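Local coordinates for sulfur oxidation protein soxB (Thermus thermophilus, PDB 2WDD), which hydrolyses the sulfur-sulfur bond of cysteine S-thiosulfonate in the Sox sulfur oxidation pathway, releasing sulfate at a site that holds two manganese ions, at residues 54-59 against 477-482; 265-270 against 293-298; 371-376 against 402-407; 470-475 against 487-492. One frame throughout, in Å; residues are numbered along the deposited sequence.

Contact 1: residues 54-59 against 477-482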
loop_
_atom_site.group_PDB
_atom_site.type_symbol
_atom_site.label_atom_id
_atom_site.label_comp_id
_atom_site.label_asym_id
_atom_site.label_seq_id
_atom_site.Cartn_x
_atom_site.Cartn_y
_atom_site.Cartn_z
ATOM N N ALA A 54 -3.088 -9.443 14.931
ATOM C CA ALA A 54 -3.880 -8.456 15.639
ATOM C C ALA A 54 -4.106 -8.921 17.058
ATOM O O ALA A 54 -4.049 -10.111 17.337
ATOM C CB ALA A 54 -5.212 -8.284 14.959
ATOM N N PRO A 55 -4.384 -7.979 17.971
ATOM C CA PRO A 55 -4.722 -8.419 19.324
ATOM C C PRO A 55 -6.095 -9.084 19.230
ATOM O O PRO A 55 -6.841 -8.859 18.273
ATOM C CB PRO A 55 -4.826 -7.101 20.101
ATOM C CG PRO A 55 -5.224 -6.099 19.084
ATOM C CD PRO A 55 -4.598 -6.532 17.781
ATOM N N LYS A 56 -6.412 -9.924 20.202
ATOM C CA LYS A 56 -7.656 -10.679 20.178
ATOM C C LYS A 56 -8.937 -9.964 19.723
ATOM O O LYS A 56 -9.630 -10.444 18.829
ATOM C CB LYS A 56 -7.835 -11.476 21.472
ATOM C CG LYS A 56 -6.801 -12.584 21.609
ATOM C CD LYS A 56 -6.845 -13.286 22.963
ATOM C CE LYS A 56 -7.479 -12.418 24.030
ATOM N NZ LYS A 56 -7.619 -13.195 25.293
ATOM N N PRO A 57 -9.239 -8.786 20.294
ATOM C CA PRO A 57 -10.477 -8.081 19.917
ATOM C C PRO A 57 -10.652 -7.788 18.425
ATOM O O PRO A 57 -11.776 -7.597 17.950
ATOM C CB PRO A 57 -10.370 -6.745 20.671
ATOM C CG PRO A 57 -9.305 -6.948 21.700
ATOM C CD PRO A 57 -8.357 -7.938 21.113
ATOM N N LEU A 58 -9.543 -7.661 17.706
ATOM C CA LEU A 58 -9.599 -7.297 16.293
ATOM C C LEU A 58 -9.493 -8.462 15.322
ATOM O O LEU A 58 -9.621 -8.275 14.113
ATOM C CB LEU A 58 -8.516 -6.265 15.964
ATOM C CG LEU A 58 -8.599 -4.953 16.745
ATOM C CD1 LEU A 58 -9.983 -4.326 16.617
ATOM C CD2 LEU A 58 -8.268 -5.221 18.198
ATOM N N MET A 59 -9.215 -9.657 15.828
ATOM C CA MET A 59 -9.061 -10.801 14.943
ATOM C C MET A 59 -10.331 -11.184 14.205
ATOM O O MET A 59 -11.440 -11.019 14.717
ATOM C CB MET A 59 -8.529 -12.011 15.703
ATOM C CG MET A 59 -7.129 -11.809 16.245
ATOM S SD MET A 59 -6.629 -13.192 17.266
ATOM C CE MET A 59 -6.392 -14.458 16.002
ATOM N N ASP A 477 4.320 -10.763 22.046
ATOM C CA ASP A 477 3.030 -11.161 22.595
ATOM C C ASP A 477 2.077 -10.014 22.327
ATOM O O ASP A 477 2.033 -9.045 23.079
ATOM C CB ASP A 477 3.087 -11.442 24.101
ATOM C CG ASP A 477 1.743 -11.904 24.647
ATOM O OD1 ASP A 477 0.741 -11.830 23.902
ATOM O OD2 ASP A 477 1.680 -12.330 25.818
ATOM N N PRO A 478 1.339 -10.081 21.218
ATOM C CA PRO A 478 0.440 -8.995 20.839
ATOM C C PRO A 478 -0.602 -8.634 21.898
ATOM O O PRO A 478 -1.049 -7.485 21.970
ATOM C CB PRO A 478 -0.231 -9.515 19.561
ATOM C CG PRO A 478 -0.093 -10.985 19.623
ATOM C CD PRO A 478 1.203 -11.255 20.338
ATOM N N ASP A 479 -0.964 -9.599 22.737
ATOM C CA ASP A 479 -1.987 -9.374 23.751
ATOM C C ASP A 479 -1.465 -8.864 25.094
ATOM O O ASP A 479 -2.256 -8.573 25.995
ATOM C CB ASP A 479 -2.819 -10.638 23.956
ATOM C CG ASP A 479 -3.555 -11.052 22.696
ATOM O OD1 ASP A 479 -4.316 -10.220 22.162
ATOM O OD2 ASP A 479 -3.391 -12.213 22.270
ATOM N N ALA A 480 -0.148 -8.752 25.232
ATOM C CA ALA A 480 0.437 -8.260 26.474
ATOM C C ALA A 480 0.250 -6.748 26.583
ATOM O O ALA A 480 -0.018 -6.068 25.595
ATOM C CB ALA A 480 1.917 -8.627 26.554
ATOM N N PRO A 481 0.383 -6.204 27.801
ATOM C CA PRO A 481 0.227 -4.759 27.978
ATOM C C PRO A 481 1.377 -4.025 27.315
ATOM O O PRO A 481 2.460 -4.588 27.130
ATOM C CB PRO A 481 0.350 -4.576 29.500
ATOM C CG PRO A 481 0.143 -5.905 30.102
ATOM C CD PRO A 481 0.574 -6.917 29.076
ATOM N N THR A 482 1.173 -2.743 27.032
ATOM C CA THR A 482 2.254 -1.932 26.506
ATOM C C THR A 482 3.416 -2.028 27.485
ATOM O O THR A 482 3.223 -1.933 28.699
ATOM C CB THR A 482 1.825 -0.478 26.334
ATOM O OG1 THR A 482 0.943 -0.382 25.213
ATOM C CG2 THR A 482 3.043 0.412 26.110
#
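A type I beta turn, D477 to A480, is what meets the 54-59 loop here, and D479 inside it makes the main contact with P55 and K56. The turn is reinforced by an Asx turn: D477 OD1 accepts from the backbone N of D479 at 3.0 Å, approached from above the carboxylate plane. D479 reaches across with CG beside its backbone N (chi1 -62°), which presents OD1 to the start of the 3-10 segment 56-58. K56 N gives D479 OD1 a nearly straight hydrogen bond, 2.9 Å with 168° at the hydrogen, on the syn lone pair. P55 CA lies 3.4 Å from D479 OD1. The aliphatic part of K56 crosses the carboxylate at about a right angle, with K56 CG 3.5 Å from D479 OD2. The ammonium is carried past: K56 NZ stays 5.3 Å from D479 OD2, so any attraction is long-range. The charge partner of OD2 is R553, which also donates to A54 O and so ties both segments together. Next to this, P478 CB points at A54 O from 4.5 Å, a loose touch, and P55 CB lies 4.2 Å from P478 O. In the fold, the contact joins the loop between strand 29-34 and helix 67-74, on the metal-binding half, to the connection between strands 472-476 and 486-487 of the C-terminal 5'-nucleotidase-type domain.

Contact 2: residues 265-270 against 293-298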
loop_
_atom_site.group_PDB
_atom_site.type_symbol
_atom_site.label_atom_id
_atom_site.label_comp_id
_atom_site.label_asym_id
_atom_site.label_seq_id
_atom_site.Cartn_x
_atom_site.Cartn_y
_atom_site.Cartn_z
ATOM N N GLY A 265 -6.816 4.612 5.736
ATOM C CA GLY A 265 -6.514 3.249 6.159
ATOM C C GLY A 265 -7.865 2.625 6.507
ATOM O O GLY A 265 -8.718 3.298 7.093
ATOM N N MET A 266 -8.083 1.363 6.151
ATOM C CA MET A 266 -9.393 0.761 6.371
ATOM C C MET A 266 -9.931 0.705 7.792
ATOM O O MET A 266 -11.138 0.828 7.985
ATOM C CB MET A 266 -9.523 -0.587 5.670
ATOM C CG MET A 266 -10.970 -0.994 5.454
ATOM S SD MET A 266 -11.114 -2.442 4.387
ATOM C CE MET A 266 -10.414 -3.739 5.391
ATOM N N GLN A 267 -9.068 0.495 8.784
ATOM C CA GLN A 267 -9.548 0.410 10.160
ATOM C C GLN A 267 -9.987 1.783 10.635
ATOM O O GLN A 267 -10.999 1.918 11.330
ATOM C CB GLN A 267 -8.469 -0.157 11.081
ATOM C CG GLN A 267 -7.983 -1.547 10.652
ATOM C CD GLN A 267 -9.132 -2.527 10.474
ATOM O OE1 GLN A 267 -9.953 -2.702 11.376
ATOM N NE2 GLN A 267 -9.189 -3.179 9.314
ATOM N N LEU A 268 -9.252 2.812 10.234
ATOM C CA LEU A 268 -9.651 4.167 10.584
ATOM C C LEU A 268 -10.968 4.509 9.873
ATOM O O LEU A 268 -11.864 5.114 10.454
ATOM C CB LEU A 268 -8.547 5.159 10.241
ATOM C CG LEU A 268 -8.839 6.628 10.538
ATOM C CD1 LEU A 268 -9.372 6.815 11.971
ATOM C CD2 LEU A 268 -7.564 7.445 10.313
ATOM N N ASP A 269 -11.104 4.085 8.620
ATOM C CA ASP A 269 -12.351 4.309 7.910
ATOM C C ASP A 269 -13.503 3.631 8.654
ATOM O O ASP A 269 -14.605 4.182 8.722
ATOM C CB ASP A 269 -12.271 3.743 6.496
ATOM C CG ASP A 269 -11.455 4.613 5.558
ATOM O OD1 ASP A 269 -11.366 5.840 5.803
ATOM O OD2 ASP A 269 -10.971 4.073 4.535
ATOM N N ALA A 270 -13.273 2.419 9.167
ATOM C CA ALA A 270 -14.342 1.707 9.879
ATOM C C ALA A 270 -14.749 2.474 11.134
ATOM O O ALA A 270 -15.936 2.536 11.473
ATOM C CB ALA A 270 -13.914 0.281 10.230
ATOM N N ARG A 293 -16.338 -8.875 -0.961
ATOM C CA ARG A 293 -17.702 -8.510 -0.590
ATOM C C ARG A 293 -17.506 -7.290 0.306
ATOM O O ARG A 293 -16.539 -7.239 1.074
ATOM C CB ARG A 293 -18.362 -9.639 0.205
ATOM C CG ARG A 293 -18.498 -10.937 -0.565
ATOM C CD ARG A 293 -19.365 -11.932 0.195
ATOM N NE ARG A 293 -19.270 -13.283 -0.353
ATOM C CZ ARG A 293 -20.018 -13.742 -1.351
ATOM N NH1 ARG A 293 -20.911 -12.953 -1.932
ATOM N NH2 ARG A 293 -19.871 -14.992 -1.773
ATOM N N PRO A 294 -18.400 -6.291 0.215
ATOM C CA PRO A 294 -18.224 -5.077 1.021
ATOM C C PRO A 294 -18.380 -5.349 2.514
ATOM O O PRO A 294 -19.104 -6.263 2.933
ATOM C CB PRO A 294 -19.331 -4.148 0.511
ATOM C CG PRO A 294 -20.419 -5.112 0.052
ATOM C CD PRO A 294 -19.667 -6.279 -0.548
ATOM N N TRP A 295 -17.682 -4.553 3.310
ATOM C CA TRP A 295 -17.692 -4.697 4.750
ATOM C C TRP A 295 -18.721 -3.720 5.299
ATOM O O TRP A 295 -18.619 -2.515 5.076
ATOM C CB TRP A 295 -16.291 -4.360 5.284
ATOM C CG TRP A 295 -16.111 -4.511 6.746
ATOM C CD1 TRP A 295 -16.881 -5.245 7.614
ATOM C CD2 TRP A 295 -15.051 -3.962 7.518
ATOM N NE1 TRP A 295 -16.371 -5.160 8.887
ATOM C CE2 TRP A 295 -15.245 -4.372 8.857
ATOM C CE3 TRP A 295 -13.948 -3.155 7.211
ATOM C CZ2 TRP A 295 -14.365 -4.010 9.884
ATOM C CZ3 TRP A 295 -13.088 -2.789 8.233
ATOM C CH2 TRP A 295 -13.288 -3.235 9.549
ATOM N N ARG A 296 -19.736 -4.245 5.976
ATOM C CA ARG A 296 -20.788 -3.411 6.534
ATOM C C ARG A 296 -20.378 -2.959 7.941
ATOM O O ARG A 296 -20.179 -3.785 8.840
ATOM C CB ARG A 296 -22.105 -4.199 6.608
ATOM C CG ARG A 296 -23.277 -3.370 7.099
ATOM C CD ARG A 296 -23.676 -2.338 6.073
ATOM N NE ARG A 296 -24.900 -1.633 6.453
ATOM C CZ ARG A 296 -25.435 -0.635 5.756
ATOM N NH1 ARG A 296 -24.860 -0.215 4.636
ATOM N NH2 ARG A 296 -26.546 -0.053 6.181
ATOM N N VAL A 297 -20.248 -1.650 8.117
ATOM C CA VAL A 297 -19.918 -1.053 9.406
ATOM C C VAL A 297 -20.902 0.090 9.636
ATOM O O VAL A 297 -20.997 1.006 8.820
ATOM C CB VAL A 297 -18.464 -0.535 9.447
ATOM C CG1 VAL A 297 -18.164 0.055 10.828
ATOM C CG2 VAL A 297 -17.476 -1.664 9.119
ATOM N N GLY A 298 -21.670 0.011 10.716
ATOM C CA GLY A 298 -22.686 1.015 10.986
ATOM C C GLY A 298 -23.661 1.003 9.820
ATOM O O GLY A 298 -24.153 -0.052 9.427
#
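W295 sends its ring out from strand 295-297 with CG anti to the backbone N (chi1 -178°), and M266 answers from helix 266-273 with the same kind of first torsion (chi1 -159°) and a bend at chi3. The two side chains therefore meet at the outer rim of the indole. M266 CG sits in the ring plane at the edge, 3.9 Å from W295 CZ3, and M266 SD is 5.3 Å from the centre of the six-membered W295 ring, an oblique Met-aromatic contact. One turn along the helix, A270 CB comes within 3.6 Å of W295 CH2. Q267 folds back at chi2 so that its OE1 lies at the ring edge, 3.8 Å from W295 CH2, with amide and indole planes 33° apart. V297 CG2 covers one face of the W295 ring, over its centre and 3.5 Å from its plane, while V297 CG1 touches A270 O at 3.4 Å. The side chain of M266 is about 7 Å from that of H286, a manganese ligand. No hydrogen bond crosses between the segments, so the fit rests on the shape of the ring edge and the methyl groups against it, while the polar end of Q267 is held by R61 and the carbonyl of P62.

Contact 3: residues 371-376 against 402-407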
loop_
_atom_site.group_PDB
_atom_site.type_symbol
_atom_site.label_atom_id
_atom_site.label_comp_id
_atom_site.label_asym_id
_atom_site.label_seq_id
_atom_site.Cartn_x
_atom_site.Cartn_y
_atom_site.Cartn_z
ATOM N N LEU A 371 10.740 -14.201 -3.111
ATOM C CA LEU A 371 11.058 -13.007 -2.326
ATOM C C LEU A 371 9.753 -12.209 -2.207
ATOM O O LEU A 371 9.208 -11.732 -3.206
ATOM C CB LEU A 371 12.129 -12.153 -3.023
ATOM C CG LEU A 371 13.512 -12.804 -3.096
ATOM C CD1 LEU A 371 14.469 -11.942 -3.929
ATOM C CD2 LEU A 371 14.064 -12.999 -1.662
ATOM N N TYR A 372 9.223 -12.130 -0.989
ATOM C CA TYR A 372 7.984 -11.388 -0.749
ATOM C C TYR A 372 8.270 -10.327 0.307
ATOM O O TYR A 372 9.224 -10.446 1.080
ATOM C CB TYR A 372 6.840 -12.315 -0.297
ATOM C CG TYR A 372 7.115 -13.071 0.987
ATOM C CD1 TYR A 372 6.690 -12.572 2.215
ATOM C CD2 TYR A 372 7.805 -14.282 0.977
ATOM C CE1 TYR A 372 6.897 -13.281 3.391
ATOM C CE2 TYR A 372 8.039 -14.981 2.143
ATOM C CZ TYR A 372 7.613 -14.464 3.357
ATOM O OH TYR A 372 7.830 -15.160 4.524
ATOM N N LYS A 373 7.434 -9.297 0.326
ATOM C CA LYS A 373 7.619 -8.161 1.214
ATOM C C LYS A 373 6.600 -8.009 2.335
ATOM O O LYS A 373 6.953 -7.659 3.460
ATOM C CB LYS A 373 7.586 -6.870 0.380
ATOM C CG LYS A 373 7.487 -5.588 1.212
ATOM C CD LYS A 373 8.856 -5.224 1.783
ATOM C CE LYS A 373 8.791 -4.037 2.750
ATOM N NZ LYS A 373 10.165 -3.484 2.976
ATOM N N ARG A 374 5.325 -8.222 2.032
ATOM C CA ARG A 374 4.276 -7.983 3.015
ATOM C C ARG A 374 4.120 -9.033 4.102
ATOM O O ARG A 374 4.099 -10.230 3.818
ATOM C CB ARG A 374 2.938 -7.723 2.325
ATOM C CG ARG A 374 2.911 -6.455 1.481
ATOM C CD ARG A 374 1.656 -5.644 1.757
ATOM N NE ARG A 374 1.386 -5.535 3.188
ATOM C CZ ARG A 374 0.174 -5.619 3.729
ATOM N NH1 ARG A 374 0.026 -5.505 5.040
ATOM N NH2 ARG A 374 -0.892 -5.788 2.960
ATOM N N ASP A 375 3.998 -8.558 5.342
ATOM C CA ASP A 375 3.798 -9.409 6.512
ATOM C C ASP A 375 3.823 -8.512 7.743
ATOM O O ASP A 375 4.489 -7.482 7.743
ATOM C CB ASP A 375 4.911 -10.457 6.650
ATOM C CG ASP A 375 4.624 -11.461 7.763
ATOM O OD1 ASP A 375 3.678 -12.250 7.573
ATOM O OD2 ASP A 375 5.266 -11.418 8.847
ATOM N N THR A 376 3.176 -8.920 8.825
ATOM C CA THR A 376 3.272 -8.084 10.025
ATOM C C THR A 376 4.719 -7.954 10.507
ATOM O O THR A 376 5.137 -6.883 10.961
ATOM C CB THR A 376 2.430 -8.682 11.163
ATOM O OG1 THR A 376 1.071 -8.793 10.738
ATOM C CG2 THR A 376 2.507 -7.798 12.427
ATOM N N PRO A 402 12.201 -0.890 6.724
ATOM C CA PRO A 402 10.871 -0.286 6.856
ATOM C C PRO A 402 9.778 -1.236 6.382
ATOM O O PRO A 402 9.824 -1.766 5.261
ATOM C CB PRO A 402 10.957 0.937 5.938
ATOM C CG PRO A 402 11.931 0.517 4.855
ATOM C CD PRO A 402 12.940 -0.384 5.551
ATOM N N ALA A 403 8.766 -1.400 7.224
ATOM C CA ALA A 403 7.668 -2.299 6.930
ATOM C C ALA A 403 6.568 -1.645 6.107
ATOM O O ALA A 403 5.397 -1.692 6.483
ATOM C CB ALA A 403 7.101 -2.872 8.220
ATOM N N VAL A 404 6.945 -1.060 4.976
ATOM C CA VAL A 404 5.964 -0.460 4.078
ATOM C C VAL A 404 5.148 -1.573 3.428
ATOM O O VAL A 404 5.593 -2.725 3.338
ATOM C CB VAL A 404 6.614 0.442 3.018
ATOM C CG1 VAL A 404 7.246 1.670 3.661
ATOM C CG2 VAL A 404 7.615 -0.336 2.140
ATOM N N ARG A 405 3.947 -1.222 2.976
ATOM C CA ARG A 405 3.109 -2.232 2.333
ATOM C C ARG A 405 3.227 -2.253 0.819
ATOM O O ARG A 405 2.625 -3.096 0.161
ATOM C CB ARG A 405 1.651 -2.169 2.805
ATOM C CG ARG A 405 1.475 -2.767 4.205
ATOM C CD ARG A 405 0.035 -2.770 4.704
ATOM N NE ARG A 405 -0.011 -3.319 6.056
ATOM C CZ ARG A 405 -1.127 -3.644 6.696
ATOM N NH1 ARG A 405 -1.055 -4.146 7.922
ATOM N NH2 ARG A 405 -2.306 -3.446 6.121
ATOM N N TRP A 406 4.042 -1.354 0.257
ATOM C CA TRP A 406 4.289 -1.377 -1.182
ATOM C C TRP A 406 5.527 -2.238 -1.504
ATOM O O TRP A 406 6.356 -2.517 -0.635
ATOM C CB TRP A 406 4.458 0.025 -1.764
ATOM C CG TRP A 406 5.313 0.982 -0.976
ATOM C CD1 TRP A 406 4.876 1.876 -0.031
ATOM C CD2 TRP A 406 6.690 1.313 -1.227
ATOM N NE1 TRP A 406 5.907 2.699 0.360
ATOM C CE2 TRP A 406 7.031 2.379 -0.361
ATOM C CE3 TRP A 406 7.667 0.806 -2.090
ATOM C CZ2 TRP A 406 8.317 2.930 -0.325
ATOM C CZ3 TRP A 406 8.939 1.344 -2.047
ATOM C CH2 TRP A 406 9.252 2.403 -1.173
ATOM N N GLY A 407 5.619 -2.695 -2.747
ATOM C CA GLY A 407 6.704 -3.576 -3.132
ATOM C C GLY A 407 6.268 -4.476 -4.275
ATOM O O GLY A 407 5.367 -4.143 -5.047
#
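K373 and the carbonyls of P402, V404 and W406 form the tightly packed part of this contact. K373 leaves the backbone with CG anti to N (chi1 168°), bends at chi2, and then runs out past the 402-407 loop. K373 CG lies 3.8 Å from W406 O, K373 CE 3.5 Å from V404 O, and K373 NZ donates to P402 O at 2.9 Å, nearly along the C=O axis (167°). D382 forms a salt bridge with the same ammonium, so the buried charge has both a carboxylate and a carbonyl. V404 CG2 touches K373 CE at 3.9 Å and also lies over the centre of the W406 ring, 3.7 Å above its plane. Against this well-defined lysine, the arginine pair is less settled, with R405 partly exposed. Both R374 and R405 have two conformers; in those given the guanidiniums would lie on one another, but the approach is too close to trust. Both form salt bridges with D465, whose carboxylate would offset their charges. W406 approaches a bound sulfate and manganese ligand H38, and R405 approaches H288. Around this loop pair, L371 and K373 rest on helices 380-392 and 418-425, and segment 402-407 continues directly from strand 398-401.

Contact 4: residues 470-475 against 487-492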
loop_
_atom_site.group_PDB
_atom_site.type_symbol
_atom_site.label_atom_id
_atom_site.label_comp_id
_atom_site.label_asym_id
_atom_site.label_seq_id
_atom_site.Cartn_x
_atom_site.Cartn_y
_atom_site.Cartn_z
ATOM N N PHE A 470 17.049 -7.374 11.015
ATOM C CA PHE A 470 17.946 -8.475 10.710
ATOM C C PHE A 470 19.123 -8.415 11.668
ATOM O O PHE A 470 19.736 -7.356 11.832
ATOM C CB PHE A 470 18.436 -8.370 9.273
ATOM C CG PHE A 470 19.238 -9.552 8.829
ATOM C CD1 PHE A 470 18.674 -10.822 8.795
ATOM C CD2 PHE A 470 20.559 -9.397 8.461
ATOM C CE1 PHE A 470 19.425 -11.913 8.410
ATOM C CE2 PHE A 470 21.313 -10.495 8.062
ATOM C CZ PHE A 470 20.749 -11.743 8.040
ATOM N N GLY A 471 19.429 -9.541 12.310
ATOM C CA GLY A 471 20.507 -9.614 13.287
ATOM C C GLY A 471 19.979 -9.765 14.704
ATOM O O GLY A 471 20.735 -9.952 15.657
ATOM N N LEU A 472 18.665 -9.696 14.836
ATOM C CA LEU A 472 18.012 -9.791 16.125
ATOM C C LEU A 472 16.903 -10.844 16.070
ATOM O O LEU A 472 16.395 -11.181 14.990
ATOM C CB LEU A 472 17.423 -8.397 16.440
ATOM C CG LEU A 472 16.375 -8.132 17.509
ATOM C CD1 LEU A 472 16.474 -6.670 17.923
ATOM C CD2 LEU A 472 15.000 -8.441 16.959
ATOM N N ARG A 473 16.565 -11.378 17.238
ATOM C CA ARG A 473 15.479 -12.341 17.399
ATOM C C ARG A 473 14.708 -11.906 18.644
ATOM O O ARG A 473 15.302 -11.368 19.585
ATOM C CB ARG A 473 16.027 -13.759 17.601
ATOM C CG ARG A 473 16.323 -14.498 16.311
ATOM C CD ARG A 473 17.098 -15.787 16.559
ATOM N NE ARG A 473 16.367 -16.736 17.395
ATOM C CZ ARG A 473 15.714 -17.798 16.930
ATOM N NH1 ARG A 473 15.680 -18.043 15.627
ATOM N NH2 ARG A 473 15.088 -18.616 17.769
ATOM N N TYR A 474 13.396 -12.102 18.648
ATOM C CA TYR A 474 12.599 -11.718 19.802
ATOM C C TYR A 474 11.290 -12.478 19.872
ATOM O O TYR A 474 10.925 -13.207 18.942
ATOM C CB TYR A 474 12.346 -10.196 19.831
ATOM C CG TYR A 474 11.408 -9.652 18.757
ATOM C CD1 TYR A 474 10.111 -9.263 19.072
ATOM C CD2 TYR A 474 11.863 -9.413 17.458
ATOM C CE1 TYR A 474 9.265 -8.704 18.116
ATOM C CE2 TYR A 474 11.021 -8.864 16.491
ATOM C CZ TYR A 474 9.719 -8.524 16.819
ATOM O OH TYR A 474 8.878 -8.006 15.845
ATOM N N VAL A 475 10.629 -12.358 21.016
ATOM C CA VAL A 475 9.333 -12.966 21.239
ATOM C C VAL A 475 8.349 -11.815 21.315
ATOM O O VAL A 475 8.612 -10.801 21.978
ATOM C CB VAL A 475 9.302 -13.796 22.541
ATOM C CG1 VAL A 475 7.901 -14.296 22.815
ATOM C CG2 VAL A 475 10.273 -14.961 22.451
ATOM N N ARG A 487 9.731 -9.310 24.182
ATOM C CA ARG A 487 10.575 -9.945 25.182
ATOM C C ARG A 487 11.633 -10.867 24.593
ATOM O O ARG A 487 11.666 -11.117 23.387
ATOM C CB ARG A 487 9.739 -10.663 26.245
ATOM C CG ARG A 487 8.744 -11.676 25.700
ATOM C CD ARG A 487 8.307 -12.626 26.804
ATOM N NE ARG A 487 7.033 -13.278 26.517
ATOM C CZ ARG A 487 6.731 -14.513 26.901
ATOM N NH1 ARG A 487 7.617 -15.228 27.579
ATOM N NH2 ARG A 487 5.549 -15.033 26.606
ATOM N N GLU A 488 12.514 -11.351 25.463
ATOM C CA GLU A 488 13.598 -12.234 25.064
ATOM C C GLU A 488 14.332 -11.774 23.808
ATOM O O GLU A 488 14.522 -12.555 22.870
ATOM C CB GLU A 488 13.061 -13.645 24.869
ATOM C CG GLU A 488 12.265 -14.158 26.053
ATOM C CD GLU A 488 12.481 -15.633 26.294
ATOM O OE1 GLU A 488 12.970 -15.992 27.387
ATOM O OE2 GLU A 488 12.168 -16.430 25.387
ATOM N N VAL A 489 14.732 -10.510 23.784
ATOM C CA VAL A 489 15.458 -9.978 22.641
ATOM C C VAL A 489 16.886 -10.482 22.660
ATOM O O VAL A 489 17.569 -10.385 23.679
ATOM C CB VAL A 489 15.451 -8.440 22.599
ATOM C CG1 VAL A 489 16.155 -7.948 21.329
ATOM C CG2 VAL A 489 14.035 -7.888 22.692
ATOM N N GLU A 490 17.347 -10.989 21.522
ATOM C CA GLU A 490 18.727 -11.453 21.407
ATOM C C GLU A 490 19.309 -10.847 20.151
ATOM O O GLU A 490 18.630 -10.755 19.128
ATOM C CB GLU A 490 18.795 -12.979 21.292
ATOM C CG GLU A 490 18.296 -13.730 22.509
ATOM C CD GLU A 490 18.483 -15.230 22.378
ATOM O OE1 GLU A 490 18.259 -15.763 21.270
ATOM O OE2 GLU A 490 18.863 -15.873 23.381
ATOM N N VAL A 491 20.568 -10.441 20.233
ATOM C CA VAL A 491 21.275 -9.879 19.097
ATOM C C VAL A 491 22.512 -10.738 18.875
ATOM O O VAL A 491 23.325 -10.903 19.784
ATOM C CB VAL A 491 21.672 -8.404 19.338
ATOM C CG1 VAL A 491 22.519 -7.891 18.184
ATOM C CG2 VAL A 491 20.429 -7.526 19.528
ATOM N N GLY A 492 22.645 -11.293 17.674
ATOM C CA GLY A 492 23.784 -12.134 17.348
ATOM C C GLY A 492 23.939 -13.311 18.296
ATOM O O GLY A 492 25.050 -13.627 18.733
#
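R473 O takes the shortest backbone bond between the two strands, from E490 N at 2.8 Å, and is also approached by V489 CA at 3.4 Å in a CA-H...O contact. E490 O mirrors this: R473 N donates to it at 2.9 Å, while L472 CA lies beside it. R473 and E490 are thus an antiparallel hydrogen-bonded pair, as are V475 and R487; L472 and V491 form a non-hydrogen-bonded pair. Between R473 and V475 the register slips by one residue, a beta bulge in this antiparallel ladder of the C-terminal domain. E488 and V489 stand opposite the single residue Y474, and the chain turns a corner at E488, where phi is positive. On one face, L472 CD1 packs on V489 CG1 at 3.7 Å, and L472 also rests against helix 439-453. On the other, R487 in the conformer given stays extended from CG to NE and crosses V475 obliquely, bringing V475 CG1 over one face of its guanidinium, offset toward the rim. V475 CG2 meets the carboxylate of E488 at 3.8 Å from E488 OE2, the two side chains lying side by side. At the far end, G492 N donates to G471 O at 3.1 Å.

Contacts 2, 3 and 4 follow one another in series along the chain. Contact 1 joins residues 418 positions apart and encloses contacts 2 and 3, while its segments alternate with those of contact 4. Contact 2 belongs to the metal-binding half and contacts 3 and 4 to the C-terminal domain; contact 1 links these two parts. Segment 477-482 adjoins 470-475 in sequence, so the turn that meets the 54-59 loop follows directly on the strand paired in contact 4. Centres of contacts 2 and 4 lie 35 Å apart, the other pairs 20 to 22 Å. Contact 3 is the one at the manganese and sulfate site, where the C-terminal domain reaches the metal ligands.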